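Esterase (Uncultured bacterium, PDB 5EGN) probably hydrolyses the lactone ring of N-acyl homoserine lactones, quorum-sensing signals, as an esterase of the alpha/beta-hydrolase fold. Local coordinates at residues S151-S154 with K155-P159; H242-Q245 with L246-S250. The protein carries 2 engineered substitutions. One frame throughout, in Å; residues are numbered along the deposited sequence.

In the fold
Both contacts are local and helical. Contact 1 covers helix 152-157, which follows strand 110-116 and precedes strand 206-211 along the chain, and its centre is about 21 Å from that of the chain. Three of its residues are exposed, and its side-chain chemistry is mostly charged. Contact 2 takes in helix 244-247 and the first residues of helix 249-257, after strand 233-237, and is nearer the middle at about 13 Å. It is largely buried and mixes apolar packing with a carboxylate that binds backbone. The two meet where E247 of contact 2 reaches S151 and S154 of contact 1. Both also touch the second subunit, so they lie beside the dimer interface.

Contact 1: residues S151-S154 with K155-P159; sequences SARS and KRERP
R156 folds back beside R153, one turn of helix earlier. A face of its guanidinium lies over the R153 side chain, with R156 NH2 at 4.0 Å from R153 CG. The bend comes at chi3 (75°), after a start that is extended from the backbone. R153 stays extended from CG to NE, and the two guanidinium planes are 50° apart. R156 NH2 also lies over one face of the R153 guanidinium and forms a salt bridge with OE2 of its neighbour E157. That carboxylate oxygen is 4.3 Å from R153 NE, but well out of the guanidinium plane, so R153 and E157 share only an attraction of charges. R153 NH1 has a long, weak ion pair with D239.

The backbone bonds beneath run i to i+4, with R156 N also weakly bonded to R153 O. E157 N bonds R153 O at 2.9 Å and a fairly straight 165°. The aliphatic start of K155 lies against S151 O, while its NZ bonds E147 O. The last bond runs from R158 N to S154 O at 2.8 Å, and R158 then leaves the helix. Its guanidinium forms a salt bridge with E160 of the second subunit. At the other end S151 OG accepts from S154 N at 3.1 Å. S151 OG also lies near D239 O and E247 OE2, which compete for its one proton, and S154 OG reaches E247 OE2. This is a serine N-cap on a short helix, in the insertion between strands 110-116 and 206-211, where alpha/beta hydrolases commonly carry a helical cap, probably including this helix.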
ATOM      1  N   SER A 151      -3.482  -0.287  19.631  1.00 27.29           N
ATOM      2  CA  SER A 151      -4.441  -0.246  20.726  1.00 28.39           C
ATOM      3  C   SER A 151      -5.173  -1.574  20.851  1.00 28.60           C
ATOM      4  O   SER A 151      -5.132  -2.403  19.940  1.00 28.79           O
ATOM      5  CB  SER A 151      -5.444   0.891  20.526  1.00 27.97           C
ATOM      6  OG  SER A 151      -6.328   0.613  19.455  1.00 27.72           O
ATOM      7  N   ALA A 152      -5.836  -1.774  21.985  1.00 28.10           N
ATOM      8  CA  ALA A 152      -6.617  -2.981  22.217  1.00 28.66           C
ATOM      9  C   ALA A 152      -7.766  -3.066  21.218  1.00 29.48           C
ATOM     10  O   ALA A 152      -8.070  -4.138  20.690  1.00 29.81           O
ATOM     11  CB  ALA A 152      -7.144  -3.009  23.645  1.00 27.65           C
ATOM     12  N   ARG A 153      -8.391  -1.921  20.960  1.00 29.16           N
ATOM     13  CA  ARG A 153      -9.481  -1.825  19.998  1.00 30.59           C
ATOM     14  C   ARG A 153      -9.004  -2.210  18.601  1.00 30.20           C
ATOM     15  O   ARG A 153      -9.726  -2.860  17.844  1.00 31.07           O
ATOM     16  CB  ARG A 153     -10.055  -0.409  19.999  1.00 33.23           C
ATOM     17  CG  ARG A 153     -11.298  -0.213  19.153  1.00 38.14           C
ATOM     18  CD  ARG A 153     -11.810   1.204  19.328  1.00 41.16           C
ATOM     19  NE  ARG A 153     -12.906   1.529  18.422  1.00 51.62           N
ATOM     20  CZ  ARG A 153     -14.078   2.016  18.818  1.00 47.65           C
ATOM     21  NH1 ARG A 153     -14.306   2.231  20.107  1.00 50.26           N
ATOM     22  NH2 ARG A 153     -15.022   2.287  17.927  1.00 48.63           N
ATOM     23  N   SER A 154      -7.782  -1.807  18.270  1.00 29.53           N
ATOM     24  CA  SER A 154      -7.180  -2.160  16.990  1.00 29.11           C
ATOM     25  C   SER A 154      -6.845  -3.646  16.937  1.00 28.51           C
ATOM     26  O   SER A 154      -6.994  -4.282  15.897  1.00 27.36           O
ATOM     27  CB  SER A 154      -5.924  -1.327  16.734  1.00 27.96           C
ATOM     28  OG  SER A 154      -6.250   0.042  16.562  1.00 29.26           O
ATOM     29  N   LYS A 155      -6.394  -4.195  18.062  1.00 28.85           N
ATOM     30  CA  LYS A 155      -6.126  -5.626  18.158  1.00 28.88           C
ATOM     31  C   LYS A 155      -7.410  -6.424  17.978  1.00 29.41           C
ATOM     32  O   LYS A 155      -7.387  -7.562  17.509  1.00 29.26           O
ATOM     33  CB  LYS A 155      -5.482  -5.971  19.502  1.00 29.49           C
ATOM     34  CG  LYS A 155      -4.090  -5.405  19.685  1.00 30.34           C
ATOM     35  CD  LYS A 155      -3.499  -5.825  21.019  1.00 32.68           C
ATOM     36  CE  LYS A 155      -2.120  -5.223  21.225  1.00 38.22           C
ATOM     37  NZ  LYS A 155      -1.496  -5.668  22.501  1.00 37.05           N
ATOM     38  N   ARG A 156      -8.530  -5.819  18.358  1.00 30.11           N
ATOM     39  CA  ARG A 156      -9.831  -6.462  18.235  1.00 30.56           C
ATOM     40  C   ARG A 156     -10.355  -6.397  16.804  1.00 30.75           C
ATOM     41  O   ARG A 156     -10.672  -7.426  16.206  1.00 33.06           O
ATOM     42  CB  ARG A 156     -10.839  -5.816  19.190  1.00 31.92           C
ATOM     43  CG  ARG A 156     -12.146  -6.582  19.333  1.00 32.09           C
ATOM     44  CD  ARG A 156     -13.165  -5.792  20.140  1.00 33.61           C
ATOM     45  NE  ARG A 156     -13.744  -4.690  19.375  1.00 36.72           N
ATOM     46  CZ  ARG A 156     -14.025  -3.493  19.881  1.00 39.23           C
ATOM     47  NH1 ARG A 156     -13.772  -3.230  21.156  1.00 43.76           N
ATOM     48  NH2 ARG A 156     -14.553  -2.556  19.107  1.00 41.68           N
ATOM     49  N   GLU A 157     -10.433  -5.189  16.254  1.00 30.72           N
ATOM     50  CA  GLU A 157     -11.095  -4.981  14.971  1.00 30.57           C
ATOM     51  C   GLU A 157     -10.158  -5.072  13.762  1.00 28.20           C
ATOM     52  O   GLU A 157     -10.593  -5.435  12.671  1.00 26.87           O
ATOM     53  CB  GLU A 157     -11.811  -3.626  14.970  1.00 32.64           C
ATOM     54  CG  GLU A 157     -12.915  -3.511  16.016  1.00 36.61           C
ATOM     55  CD  GLU A 157     -13.641  -2.178  15.971  1.00 44.42           C
ATOM     56  OE1 GLU A 157     -13.226  -1.298  15.191  1.00 43.46           O
ATOM     57  OE2 GLU A 157     -14.630  -2.013  16.717  1.00 44.40           O
ATOM     58  N   ARG A 158      -8.881  -4.746  13.950  1.00 31.48           N
ATOM     59  CA  ARG A 158      -7.920  -4.776  12.843  1.00 27.06           C
ATOM     60  C   ARG A 158      -6.606  -5.478  13.201  1.00 26.07           C
ATOM     61  O   ARG A 158      -5.574  -4.824  13.349  1.00 26.46           O
ATOM     62  CB  ARG A 158      -7.614  -3.351  12.364  1.00 25.81           C
ATOM     63  CG  ARG A 158      -8.838  -2.476  12.130  1.00 25.75           C
ATOM     64  CD  ARG A 158      -8.478  -1.199  11.386  1.00 24.58           C
ATOM     65  NE  ARG A 158      -9.605  -0.274  11.309  1.00 22.74           N
ATOM     66  CZ  ARG A 158      -9.912   0.450  10.237  1.00 22.73           C
ATOM     67  NH1 ARG A 158      -9.177   0.355   9.136  1.00 23.56           N
ATOM     68  NH2 ARG A 158     -10.956   1.267  10.261  1.00 23.28           N
ATOM     69  N   PRO A 159      -6.635  -6.816  13.335  1.00 26.44           N
ATOM     70  CA  PRO A 159      -5.427  -7.598  13.645  1.00 26.29           C
ATOM     71  C   PRO A 159      -4.410  -7.608  12.496  1.00 25.27           C
ATOM     72  O   PRO A 159      -3.208  -7.860  12.697  1.00 25.39           O
ATOM     73  CB  PRO A 159      -5.979  -9.006  13.896  1.00 26.49           C
ATOM     74  CG  PRO A 159      -7.263  -9.050  13.139  1.00 27.28           C
ATOM     75  CD  PRO A 159      -7.833  -7.669  13.234  1.00 27.11           C
TER

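Contact 2: residues H242-Q245 with L246-S250; sequences HFYQ and LERPS
This is a buried helix-start contact, just after strand 233-237 in the alpha/beta-hydrolase fold. F243 is the N-cap of helix 244-247, and E247 reaches back to it from the next turn. E247 OE1 accepts from F243 N at 3.2 Å through its anti lone pair. An extended chain beyond CG carries the carboxylate there. F243 O accepts from both E247 N, at 2.8 Å, and L246 N. F243 CB and L246 CB pack at 4.2 Å, and both side chains touch M165 of helix 159-168.

Y244 turns its ring edge to R248, with CE1 at 3.7 Å from R248 CB. The guanidinium of R248 continues to E251 in a salt bridge. H242 bonds D214 and touches S93, consistent with a Ser-His-Asp catalytic triad.

E247 is the polar centre of the contact. OE1 also accepts from G241 N, and OE2 lies within bonding distance of the S151 and S154 hydroxyls, the S154 bond being very short and so doubtful in detail. Together with the two backbone N-H groups they would probably favour an ionised carboxylate in this buried place, and they tie the chain after H242 to helix 152-157.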
ATOM      1  N   HIS A 242       0.461   3.269  17.604  1.00 25.10           N
ATOM      2  CA  HIS A 242       1.550   3.882  16.844  1.00 25.34           C
ATOM      3  C   HIS A 242       1.146   4.261  15.424  1.00 24.60           C
ATOM      4  O   HIS A 242       1.794   5.091  14.789  1.00 24.07           O
ATOM      5  CB  HIS A 242       2.752   2.930  16.794  1.00 25.64           C
ATOM      6  CG  HIS A 242       4.069   3.616  16.611  1.00 25.39           C
ATOM      7  ND1 HIS A 242       4.540   4.568  17.493  1.00 25.76           N
ATOM      8  CD2 HIS A 242       5.025   3.479  15.664  1.00 25.49           C
ATOM      9  CE1 HIS A 242       5.724   4.991  17.090  1.00 25.47           C
ATOM     10  NE2 HIS A 242       6.041   4.345  15.981  1.00 26.04           N
ATOM     11  N   PHE A 243       0.072   3.659  14.927  1.00 24.97           N
ATOM     12  CA  PHE A 243      -0.281   3.812  13.522  1.00 24.40           C
ATOM     13  C   PHE A 243      -1.685   4.370  13.312  1.00 24.47           C
ATOM     14  O   PHE A 243      -2.578   3.665  12.851  1.00 28.54           O
ATOM     15  CB  PHE A 243      -0.141   2.469  12.806  1.00 24.27           C
ATOM     16  CG  PHE A 243       1.127   1.737  13.143  1.00 23.95           C
ATOM     17  CD1 PHE A 243       2.320   2.066  12.522  1.00 23.92           C
ATOM     18  CD2 PHE A 243       1.125   0.721  14.084  1.00 24.33           C
ATOM     19  CE1 PHE A 243       3.487   1.393  12.832  1.00 24.33           C
ATOM     20  CE2 PHE A 243       2.287   0.045  14.398  1.00 24.36           C
ATOM     21  CZ  PHE A 243       3.470   0.382  13.773  1.00 24.31           C
ATOM     22  N   TYR A 244      -1.862   5.647  13.641  1.00 24.58           N
ATOM     23  CA  TYR A 244      -3.139   6.332  13.468  1.00 24.87           C
ATOM     24  C   TYR A 244      -3.628   6.273  12.020  1.00 24.67           C
ATOM     25  O   TYR A 244      -4.828   6.169  11.768  1.00 24.39           O
ATOM     26  CB  TYR A 244      -3.014   7.790  13.922  1.00 25.24           C
ATOM     27  CG  TYR A 244      -4.328   8.526  14.083  1.00 26.53           C
ATOM     28  CD1 TYR A 244      -5.526   7.839  14.231  1.00 27.24           C
ATOM     29  CD2 TYR A 244      -4.368   9.915  14.086  1.00 26.64           C
ATOM     30  CE1 TYR A 244      -6.724   8.513  14.377  1.00 28.18           C
ATOM     31  CE2 TYR A 244      -5.559  10.597  14.231  1.00 27.64           C
ATOM     32  CZ  TYR A 244      -6.734   9.893  14.376  1.00 28.79           C
ATOM     33  OH  TYR A 244      -7.922  10.571  14.522  1.00 29.88           O
ATOM     34  N   GLN A 245      -2.696   6.327  11.073  1.00 24.78           N
ATOM     35  CA  GLN A 245      -3.059   6.356   9.660  1.00 23.75           C
ATOM     36  C   GLN A 245      -3.611   5.013   9.187  1.00 23.12           C
ATOM     37  O   GLN A 245      -4.238   4.930   8.132  1.00 22.85           O
ATOM     38  CB  GLN A 245      -1.857   6.762   8.798  1.00 22.75           C
ATOM     39  CG  GLN A 245      -0.838   5.660   8.556  1.00 22.20           C
ATOM     40  CD  GLN A 245       0.218   5.586   9.640  1.00 22.80           C
ATOM     41  OE1 GLN A 245      -0.097   5.475  10.823  1.00 23.43           O
ATOM     42  NE2 GLN A 245       1.482   5.655   9.239  1.00 22.61           N
ATOM     43  N   LEU A 246      -3.381   3.965   9.973  1.00 23.44           N
ATOM     44  CA  LEU A 246      -3.901   2.640   9.647  1.00 23.59           C
ATOM     45  C   LEU A 246      -5.027   2.216  10.587  1.00 24.02           C
ATOM     46  O   LEU A 246      -5.968   1.539  10.172  1.00 23.87           O
ATOM     47  CB  LEU A 246      -2.782   1.598   9.684  1.00 23.28           C
ATOM     48  CG  LEU A 246      -1.897   1.491   8.442  1.00 21.94           C
ATOM     49  CD1 LEU A 246      -0.917   0.339   8.593  1.00 21.56           C
ATOM     50  CD2 LEU A 246      -2.749   1.316   7.196  1.00 21.37           C
ATOM     51  N   GLU A 247      -4.925   2.610  11.852  1.00 24.65           N
ATOM     52  CA  GLU A 247      -5.907   2.219  12.858  1.00 25.37           C
ATOM     53  C   GLU A 247      -7.244   2.928  12.645  1.00 26.05           C
ATOM     54  O   GLU A 247      -8.304   2.305  12.715  1.00 26.32           O
ATOM     55  CB  GLU A 247      -5.367   2.497  14.263  1.00 25.07           C
ATOM     56  CG  GLU A 247      -4.162   1.632  14.628  1.00 24.69           C
ATOM     57  CD  GLU A 247      -3.684   1.859  16.049  1.00 26.28           C
ATOM     58  OE1 GLU A 247      -2.512   2.255  16.224  1.00 25.82           O
ATOM     59  OE2 GLU A 247      -4.474   1.628  16.989  1.00 26.37           O
ATOM     60  N   ARG A 248      -7.191   4.232  12.396  1.00 26.35           N
ATOM     61  CA  ARG A 248      -8.388   5.000  12.058  1.00 27.22           C
ATOM     62  C   ARG A 248      -8.089   5.952  10.901  1.00 26.62           C
ATOM     63  O   ARG A 248      -8.022   7.164  11.096  1.00 28.34           O
ATOM     64  CB  ARG A 248      -8.900   5.785  13.271  1.00 30.74           C
ATOM     65  CG  ARG A 248      -9.138   4.939  14.514  1.00 32.30           C
ATOM     66  CD  ARG A 248      -9.865   5.719  15.598  1.00 39.84           C
ATOM     67  NE  ARG A 248     -11.246   6.007  15.225  1.00 38.66           N
ATOM     68  CZ  ARG A 248     -12.254   5.155  15.383  1.00 41.42           C
ATOM     69  NH1 ARG A 248     -12.036   3.956  15.905  1.00 40.71           N
ATOM     70  NH2 ARG A 248     -13.480   5.501  15.016  1.00 41.05           N
ATOM     71  N   PRO A 249      -7.913   5.398   9.689  1.00 26.13           N
ATOM     72  CA  PRO A 249      -7.419   6.120   8.508  1.00 26.27           C
ATOM     73  C   PRO A 249      -8.202   7.382   8.140  1.00 27.51           C
ATOM     74  O   PRO A 249      -7.585   8.419   7.900  1.00 32.14           O
ATOM     75  CB  PRO A 249      -7.537   5.077   7.393  1.00 24.60           C
ATOM     76  CG  PRO A 249      -7.462   3.769   8.094  1.00 23.71           C
ATOM     77  CD  PRO A 249      -8.195   3.985   9.381  1.00 24.86           C
ATOM     78  N   SER A 250      -9.528   7.295   8.089  1.00 27.47           N
ATOM     79  CA  SER A 250     -10.353   8.434   7.689  1.00 28.58           C
ATOM     80  C   SER A 250     -10.231   9.612   8.656  1.00 30.75           C
ATOM     81  O   SER A 250     -10.202  10.770   8.236  1.00 32.92           O
ATOM     82  CB  SER A 250     -11.818   8.013   7.564  1.00 28.03           C
ATOM     83  OG  SER A 250     -12.030   7.244   6.394  1.00 29.97           O
TER